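Local coordinates for protein tRNA (uracil(54)-C(5))-methyltransferase (Pyrococcus abyssi, PDB 2JJQ) that catalyses the S-adenosyl-L-methionine-dependent methylation of uridine 54 in tRNA to 5-methyluridine, at residues E342-S345 and D346-S350; F392-D395 and V396-D400; I306-K310 and R311-V315. One frame throughout, in Å; residues are numbered along the deposited sequence.

Interaction 1 of 3, residues E342-S345 and D346-S350; sequences EVAS and DREVS. With SAH (S-adenosyl-L-homocysteine), chain B.
S345 and E348 meet across a tight turn in which backbone and side-chain bonds run in both directions. Among the backbone bonds, S345 O is the shared acceptor. E348 N reaches S345 O at 2.9 Å from well above the carbonyl plane, whereas V349 N comes at 3.1 Å to S345 O almost in line with the C=O bond (166°). These i to i+3 and i to i+4 bonds close a tight turn through D346-E348.

Two side chains accept from backbone amides of the same turn. S345 holds OG anti to its own N (chi1 171°), which carries the hydroxyl forward to accept from R347 N at 3.0 Å; this is an ST turn. In the reverse direction, E348 folds back and its OE2 accepts from S345 N at 2.8 Å with a nearly straight N-H...O angle of 175°, met on the anti side of the carboxylate. Of these two side-chain-to-backbone bonds, only the second runs between S345 and E348. The aliphatic part of R347 lies against S345 OG, its CG being 3.2 Å from that oxygen.

The ligand contacts are directed at the adenine. D346 N donates to N1 of S-adenosyl-L-homocysteine at 3.0 Å, and N6 of the ligand gives a weak bond to D346 OD1. This pairing reads the Watson-Crick edge of the base, while D346 OD2 is held by Y298 OH, itself part of a cofactor-binding residue, which steadies the carboxylate.

The turn follows edge strand 339-343, where A344 still pairs with D319 of strand 314-319, and V349 packs between F318, M297 of strand 293-297 and L370 of helix 368-377.

Interaction 2 of 3, residues F392-D395 and V396-D400; sequences FARD and VKMLD
R394 and M398 touch one turn apart on the helix, the methionine methyl CE lying 3.6 Å from R394 CG and continuing along CD toward NE. The M398 chain is extended beyond CG, which takes its sulfur past R394 O and brings the methyl to the arginine stem obliquely. On another side of the helix V396 CG2 lies over one face of the F392 ring, displaced toward the rim; the modelled separation there is too short to be relied on. K397 bends at its third torsion (-108°), bringing CE within 3.3 Å of A393 O.

The F392 and V396 side chains pack on strands 403-409 and 419-424 of the sheet, while M398 and L399 touch helix 368-377. V396 N donates to F392 O at 2.9 Å, and L399 N to D395 O at 3.1 Å as the helix ends, L399 being the first residue to depart from helical angles.

Further out, R394 clasps its neighbour D395 side-on: NE at 3.0 Å and NH2 at 2.8 Å both reach D395 OD1, which lies in the guanidinium plane. The second oxygen, D395 OD2, accepts from Y384 OH and L366 N, and R394 NH2 also donates to A364 O. Y384 further meets the F392 ring edge-to-face.

With four donor bonds shared between its two oxygens, the buried D395 carboxylate is well compensated, consistent with a charged form paired to R394 and with a fixed rotation for both groups.

Interaction 3 of 3, residues I306-K310 and R311-V315; sequences IYLAK and RGFNV
R311 N donates to Y307 O at 3.0 Å, and beyond it the backbone closes in a Schellman motif, F313 N bonding to L308 O at 3.0 Å and G312 N to A309 O, with G312 at positive phi (105°). G312, lacking a CB, takes this positive phi without crowding R311 O. A water donates to both A309 O and F313 O, spanning the turn.

R311 lies over the face of the Y307 ring as a cation-pi pair, its CZ 4.7 Å from the ring centroid. The guanidinium stands nearly upright on the ring, the planes 75° apart, so it presents its edge rather than its flat side; bends at the second and third torsions fold it back there. K310 CB lies over the rim of one guanidinium face. Salt bridging to D260 holds R311 NH2, and D259 accepts from Y307 OH, anchoring both partners to the loop before strand 261-265.

This turn is the helix-to-strand return of a beta-alpha-beta unit, strand 293-297, helix 303-310 and strand 314-319, in the class I-like methyltransferase domain. On the sheet-facing side L308 CD2 meets F313 CD2 at 3.8 Å, while L308 O approaches the edge of the phenyl ring, 3.3 Å from F313 CD2. V315 CG2 reaches in from the strand to L308 CB at 4.0 Å and to A309 CB at 4.2 Å.

How the interactions relate
All three lie in the catalytic methyltransferase domain and follow in series along the chain: interaction 3, then interaction 1, then interaction 2. Interactions 3 and 1 reach neighbouring parallel strands of the eight-stranded mixed sheet, 314-319 and 339-343, yet their centres are about 20 Å apart, the first closing helix 303-310 at one end of the strands and the second sitting at the ligand-binding end. Interaction 2, on helix 389-398, is also about 20 Å from interaction 1 between centres and about 27 Å from interaction 3. No two touch. Only interaction 1 contacts S-adenosyl-L-homocysteine; the others lie at the C-terminal ends of helices 303-310 and 389-398, which pack on the sheet carrying the cofactor site.

Interaction 1 of 3, residues E342-S345 and D346-S350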
loop_
_atom_site.group_PDB
_atom_site.type_symbol
_atom_site.label_atom_id
_atom_site.label_comp_id
_atom_site.label_asym_id
_atom_site.label_seq_id
_atom_site.Cartn_x
_atom_site.Cartn_y
_atom_site.Cartn_z
ATOM N N GLU A 342 -16.260 0.306 15.940
ATOM C CA GLU A 342 -16.180 1.343 16.960
ATOM C C GLU A 342 -14.749 1.918 17.023
ATOM O O GLU A 342 -13.757 1.247 16.703
ATOM C CB GLU A 342 -16.561 0.746 18.332
ATOM C CG GLU A 342 -17.959 0.061 18.347
ATOM C CD GLU A 342 -19.138 1.055 18.276
ATOM O OE1 GLU A 342 -18.901 2.293 18.192
ATOM O OE2 GLU A 342 -20.317 0.609 18.288
ATOM N N VAL A 343 -14.649 3.189 17.412
ATOM C CA VAL A 343 -13.347 3.822 17.514
ATOM C C VAL A 343 -12.780 3.496 18.881
ATOM O O VAL A 343 -13.439 3.737 19.919
ATOM C CB VAL A 343 -13.490 5.341 17.359
ATOM C CG1 VAL A 343 -12.123 6.043 17.679
ATOM C CG2 VAL A 343 -14.016 5.672 15.980
ATOM N N ALA A 344 -11.610 2.905 18.901
ATOM C CA ALA A 344 -10.902 2.614 20.159
ATOM C C ALA A 344 -9.421 2.500 19.849
ATOM O O ALA A 344 -9.022 2.184 18.722
ATOM C CB ALA A 344 -11.403 1.365 20.771
ATOM N N SER A 345 -8.607 2.766 20.864
ATOM C CA SER A 345 -7.179 2.609 20.791
ATOM C C SER A 345 -6.775 1.198 21.219
ATOM O O SER A 345 -7.405 0.615 22.120
ATOM C CB SER A 345 -6.540 3.594 21.791
ATOM O OG SER A 345 -5.155 3.364 21.918
ATOM N N ASP A 346 -5.719 0.656 20.605
ATOM C CA ASP A 346 -5.158 -0.589 21.059
ATOM C C ASP A 346 -4.744 -0.539 22.560
ATOM O O ASP A 346 -4.658 -1.542 23.197
ATOM C CB ASP A 346 -4.003 -1.074 20.132
ATOM C CG ASP A 346 -2.805 -0.106 20.054
ATOM O OD1 ASP A 346 -2.809 0.995 20.660
ATOM O OD2 ASP A 346 -1.814 -0.470 19.370
ATOM N N ARG A 347 -4.499 0.648 23.101
ATOM C CA ARG A 347 -4.120 0.761 24.520
ATOM C C ARG A 347 -5.282 0.307 25.425
ATOM O O ARG A 347 -5.059 -0.108 26.571
ATOM C CB ARG A 347 -3.718 2.199 24.850
ATOM C CG ARG A 347 -2.701 2.830 23.891
ATOM C CD ARG A 347 -2.521 4.353 24.164
ATOM N NE ARG A 347 -2.804 4.624 25.570
ATOM C CZ ARG A 347 -2.089 5.438 26.340
ATOM N NH1 ARG A 347 -1.036 6.086 25.837
ATOM N NH2 ARG A 347 -2.431 5.609 27.620
ATOM N N GLU A 348 -6.509 0.370 24.918
ATOM C CA GLU A 348 -7.710 0.156 25.739
ATOM C C GLU A 348 -8.650 -0.973 25.320
ATOM O O GLU A 348 -9.482 -1.416 26.137
ATOM C CB GLU A 348 -8.540 1.449 25.803
ATOM C CG GLU A 348 -9.297 1.782 24.499
ATOM C CD GLU A 348 -9.593 3.304 24.342
ATOM O OE1 GLU A 348 -9.719 3.975 25.411
ATOM O OE2 GLU A 348 -9.693 3.815 23.175
ATOM N N VAL A 349 -8.567 -1.429 24.067
ATOM C CA VAL A 349 -9.540 -2.408 23.546
ATOM C C VAL A 349 -9.540 -3.692 24.346
ATOM O O VAL A 349 -8.490 -4.234 24.677
ATOM C CB VAL A 349 -9.285 -2.751 22.045
ATOM C CG1 VAL A 349 -7.940 -3.431 21.884
ATOM C CG2 VAL A 349 -10.394 -3.670 21.472
ATOM N N SER A 350 -10.734 -4.184 24.651
ATOM C CA SER A 350 -10.891 -5.501 25.269
ATOM C C SER A 350 -10.886 -6.609 24.223
ATOM O O SER A 350 -11.517 -6.490 23.163
ATOM C CB SER A 350 -12.197 -5.565 26.077
ATOM O OG SER A 350 -12.494 -6.898 26.388
HETATM N N SAH B . -6.924 -3.878 8.364
HETATM C CA SAH B . -6.912 -2.507 7.755
HETATM C CB SAH B . -5.497 -1.932 7.721
HETATM C CG SAH B . -4.927 -1.679 9.098
HETATM S SD SAH B . -3.649 -0.423 8.915
HETATM C C SAH B . -7.392 -2.628 6.328
HETATM O O SAH B . -7.666 -1.648 5.617
HETATM O OXT SAH B . -7.487 -3.746 5.841
HETATM C "C5'" SAH B . -3.336 -0.156 10.643
HETATM C "C4'" SAH B . -4.538 0.548 11.297
HETATM O "O4'" SAH B . -4.252 0.936 12.667
HETATM C "C3'" SAH B . -4.972 1.838 10.602
HETATM O "O3'" SAH B . -6.324 1.672 10.128
HETATM C "C2'" SAH B . -4.839 2.928 11.695
HETATM O "O2'" SAH B . -5.855 3.936 11.693
HETATM C "C1'" SAH B . -4.958 2.153 12.973
HETATM N N9 SAH B . -4.191 2.596 14.132
HETATM C C8 SAH B . -2.961 3.164 14.154
HETATM N N7 SAH B . -2.563 3.301 15.447
HETATM C C5 SAH B . -3.518 2.790 16.241
HETATM C C6 SAH B . -3.729 2.607 17.692
HETATM N N6 SAH B . -2.760 3.047 18.532
HETATM N N1 SAH B . -4.902 2.012 18.089
HETATM C C2 SAH B . -5.845 1.593 17.219
HETATM N N3 SAH B . -5.709 1.750 15.894
HETATM C C4 SAH B . -4.591 2.313 15.375
#

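Interaction 2 of 3, residues F392-D395 and V396-D400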
loop_
_atom_site.group_PDB
_atom_site.type_symbol
_atom_site.label_atom_id
_atom_site.label_comp_id
_atom_site.label_asym_id
_atom_site.label_seq_id
_atom_site.Cartn_x
_atom_site.Cartn_y
_atom_site.Cartn_z
ATOM N N PHE A 392 6.580 -7.991 13.250
ATOM C CA PHE A 392 5.831 -9.222 13.486
ATOM C C PHE A 392 6.661 -10.192 14.350
ATOM O O PHE A 392 6.176 -10.766 15.329
ATOM C CB PHE A 392 5.511 -9.912 12.170
ATOM C CG PHE A 392 5.016 -11.304 12.361
ATOM C CD1 PHE A 392 3.735 -11.520 12.911
ATOM C CD2 PHE A 392 5.808 -12.402 12.023
ATOM C CE1 PHE A 392 3.272 -12.845 13.093
ATOM C CE2 PHE A 392 5.369 -13.672 12.215
ATOM C CZ PHE A 392 4.096 -13.915 12.738
ATOM N N ALA A 393 7.913 -10.395 13.958
ATOM C CA ALA A 393 8.781 -11.369 14.647
ATOM C C ALA A 393 8.954 -10.999 16.113
ATOM O O ALA A 393 8.955 -11.879 16.983
ATOM C CB ALA A 393 10.157 -11.463 13.947
ATOM N N ARG A 394 9.137 -9.699 16.354
ATOM C CA ARG A 394 9.252 -9.116 17.695
ATOM C C ARG A 394 8.018 -9.387 18.525
ATOM O O ARG A 394 8.106 -9.879 19.660
ATOM C CB ARG A 394 9.454 -7.612 17.589
ATOM C CG ARG A 394 9.692 -6.918 18.993
ATOM C CD ARG A 394 9.358 -5.440 18.962
ATOM N NE ARG A 394 7.931 -5.169 18.701
ATOM C CZ ARG A 394 7.434 -3.950 18.441
ATOM N NH1 ARG A 394 8.261 -2.891 18.391
ATOM N NH2 ARG A 394 6.121 -3.785 18.216
ATOM N N ASP A 395 6.846 -9.047 17.971
ATOM C CA ASP A 395 5.601 -9.176 18.713
ATOM C C ASP A 395 5.280 -10.653 18.974
ATOM O O ASP A 395 4.750 -10.977 20.019
ATOM C CB ASP A 395 4.428 -8.532 17.928
ATOM C CG ASP A 395 4.454 -7.015 17.923
ATOM O OD1 ASP A 395 5.236 -6.400 18.696
ATOM O OD2 ASP A 395 3.696 -6.402 17.097
ATOM N N VAL A 396 5.579 -11.546 18.034
ATOM C CA VAL A 396 5.171 -12.939 18.226
ATOM C C VAL A 396 5.928 -13.560 19.434
ATOM O O VAL A 396 5.353 -14.357 20.180
ATOM C CB VAL A 396 5.247 -13.787 16.923
ATOM C CG1 VAL A 396 4.969 -15.287 17.221
ATOM C CG2 VAL A 396 4.200 -13.317 15.950
ATOM N N LYS A 397 7.178 -13.156 19.639
ATOM C CA LYS A 397 7.959 -13.599 20.817
ATOM C C LYS A 397 7.306 -13.195 22.125
ATOM O O LYS A 397 7.364 -13.948 23.106
ATOM C CB LYS A 397 9.389 -13.023 20.789
ATOM C CG LYS A 397 10.290 -13.662 19.775
ATOM C CD LYS A 397 11.680 -12.985 19.747
ATOM C CE LYS A 397 11.840 -12.166 18.488
ATOM N NZ LYS A 397 13.282 -12.046 18.107
ATOM N N MET A 398 6.698 -12.010 22.141
ATOM C CA MET A 398 6.015 -11.519 23.332
ATOM C C MET A 398 4.677 -12.233 23.567
ATOM O O MET A 398 4.204 -12.309 24.694
ATOM C CB MET A 398 5.768 -10.021 23.243
ATOM C CG MET A 398 6.954 -9.211 22.760
ATOM S SD MET A 398 6.490 -7.510 22.383
ATOM C CE MET A 398 8.103 -6.721 22.254
ATOM N N LEU A 399 4.043 -12.730 22.504
ATOM C CA LEU A 399 2.752 -13.425 22.679
ATOM C C LEU A 399 2.925 -14.853 23.175
ATOM O O LEU A 399 3.806 -15.572 22.691
ATOM C CB LEU A 399 2.038 -13.469 21.321
ATOM C CG LEU A 399 1.499 -12.083 20.938
ATOM C CD1 LEU A 399 1.150 -12.053 19.444
ATOM C CD2 LEU A 399 0.282 -11.587 21.822
ATOM N N ASP A 400 2.027 -15.310 24.040
ATOM C CA ASP A 400 2.088 -16.722 24.481
ATOM C C ASP A 400 1.435 -17.683 23.498
ATOM O O ASP A 400 0.507 -18.441 23.844
ATOM C CB ASP A 400 1.537 -16.857 25.899
ATOM C CG ASP A 400 2.340 -16.035 26.907
ATOM O OD1 ASP A 400 3.569 -15.845 26.706
ATOM O OD2 ASP A 400 1.743 -15.582 27.905
#

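Interaction 3 of 3, residues I306-K310 and R311-V315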
loop_
_atom_site.group_PDB
_atom_site.type_symbol
_atom_site.label_atom_id
_atom_site.label_comp_id
_atom_site.label_asym_id
_atom_site.label_seq_id
_atom_site.Cartn_x
_atom_site.Cartn_y
_atom_site.Cartn_z
ATOM N N ILE A 306 -15.579 -6.926 7.175
ATOM C CA ILE A 306 -16.777 -6.894 6.367
ATOM C C ILE A 306 -16.860 -8.188 5.556
ATOM O O ILE A 306 -17.945 -8.747 5.389
ATOM C CB ILE A 306 -16.809 -5.686 5.488
ATOM C CG1 ILE A 306 -16.960 -4.423 6.377
ATOM C CG2 ILE A 306 -18.004 -5.750 4.483
ATOM C CD1 ILE A 306 -16.566 -3.175 5.655
ATOM N N TYR A 307 -15.717 -8.616 5.042
ATOM C CA TYR A 307 -15.650 -9.839 4.209
ATOM C C TYR A 307 -16.087 -11.008 5.105
ATOM O O TYR A 307 -16.874 -11.885 4.719
ATOM C CB TYR A 307 -14.251 -10.074 3.694
ATOM C CG TYR A 307 -14.175 -11.188 2.687
ATOM C CD1 TYR A 307 -14.333 -10.906 1.308
ATOM C CD2 TYR A 307 -13.958 -12.523 3.091
ATOM C CE1 TYR A 307 -14.257 -11.935 0.337
ATOM C CE2 TYR A 307 -13.900 -13.527 2.125
ATOM C CZ TYR A 307 -14.069 -13.245 0.785
ATOM O OH TYR A 307 -14.017 -14.287 -0.151
ATOM N N LEU A 308 -15.587 -11.036 6.318
ATOM C CA LEU A 308 -15.932 -12.080 7.212
ATOM C C LEU A 308 -17.419 -12.055 7.590
ATOM O O LEU A 308 -18.042 -13.118 7.729
ATOM C CB LEU A 308 -15.076 -12.058 8.472
ATOM C CG LEU A 308 -13.636 -12.550 8.254
ATOM C CD1 LEU A 308 -12.954 -12.605 9.596
ATOM C CD2 LEU A 308 -13.579 -13.906 7.646
ATOM N N ALA A 309 -17.966 -10.867 7.822
ATOM C CA ALA A 309 -19.402 -10.724 8.096
ATOM C C ALA A 309 -20.200 -11.295 6.894
ATOM O O ALA A 309 -21.212 -11.988 7.064
ATOM C CB ALA A 309 -19.748 -9.231 8.312
ATOM N N LYS A 310 -19.768 -11.007 5.687
ATOM C CA LYS A 310 -20.426 -11.573 4.475
ATOM C C LYS A 310 -20.393 -13.121 4.468
ATOM O O LYS A 310 -21.380 -13.782 4.020
ATOM C CB LYS A 310 -19.790 -11.049 3.176
ATOM C CG LYS A 310 -20.637 -11.406 1.946
ATOM C CD LYS A 310 -21.777 -10.408 1.702
ATOM C CE LYS A 310 -22.489 -10.765 0.361
ATOM N NZ LYS A 310 -23.640 -9.850 0.241
ATOM N N ARG A 311 -19.312 -13.675 5.016
ATOM C CA ARG A 311 -19.088 -15.154 5.076
ATOM C C ARG A 311 -19.843 -15.769 6.277
ATOM O O ARG A 311 -19.860 -17.015 6.459
ATOM C CB ARG A 311 -17.587 -15.415 5.211
ATOM C CG ARG A 311 -16.773 -15.065 3.988
ATOM C CD ARG A 311 -17.247 -15.843 2.767
ATOM N NE ARG A 311 -17.226 -14.798 1.763
ATOM C CZ ARG A 311 -18.220 -14.295 1.054
ATOM N NH1 ARG A 311 -19.440 -14.833 0.952
ATOM N NH2 ARG A 311 -17.897 -13.273 0.309
ATOM N N GLY A 312 -20.465 -14.928 7.094
ATOM C CA GLY A 312 -21.375 -15.377 8.157
ATOM C C GLY A 312 -20.833 -15.302 9.590
ATOM O O GLY A 312 -21.502 -15.753 10.572
ATOM N N PHE A 313 -19.625 -14.740 9.760
ATOM C CA PHE A 313 -19.091 -14.590 11.099
ATOM C C PHE A 313 -19.759 -13.460 11.842
ATOM O O PHE A 313 -20.332 -12.551 11.221
ATOM C CB PHE A 313 -17.563 -14.324 11.068
ATOM C CG PHE A 313 -16.763 -15.506 10.567
ATOM C CD1 PHE A 313 -16.270 -16.475 11.463
ATOM C CD2 PHE A 313 -16.543 -15.683 9.209
ATOM C CE1 PHE A 313 -15.543 -17.586 10.974
ATOM C CE2 PHE A 313 -15.825 -16.780 8.722
ATOM C CZ PHE A 313 -15.316 -17.731 9.614
ATOM N N ASN A 314 -19.633 -13.509 13.163
ATOM C CA ASN A 314 -20.078 -12.455 14.050
ATOM C C ASN A 314 -18.888 -11.488 14.319
ATOM O O ASN A 314 -17.943 -11.858 14.976
ATOM C CB ASN A 314 -20.544 -13.141 15.333
ATOM C CG ASN A 314 -20.894 -12.163 16.440
ATOM O OD1 ASN A 314 -20.508 -11.009 16.401
ATOM N ND2 ASN A 314 -21.587 -12.638 17.462
ATOM N N VAL A 315 -18.930 -10.268 13.791
ATOM C CA VAL A 315 -17.707 -9.467 13.725
ATOM C C VAL A 315 -17.863 -8.152 14.473
ATOM O O VAL A 315 -18.869 -7.447 14.299
ATOM C CB VAL A 315 -17.357 -9.095 12.235
ATOM C CG1 VAL A 315 -16.150 -8.195 12.167
ATOM C CG2 VAL A 315 -17.158 -10.372 11.411
HETATM O O HOH W 1 -22.625 -12.399 9.403
#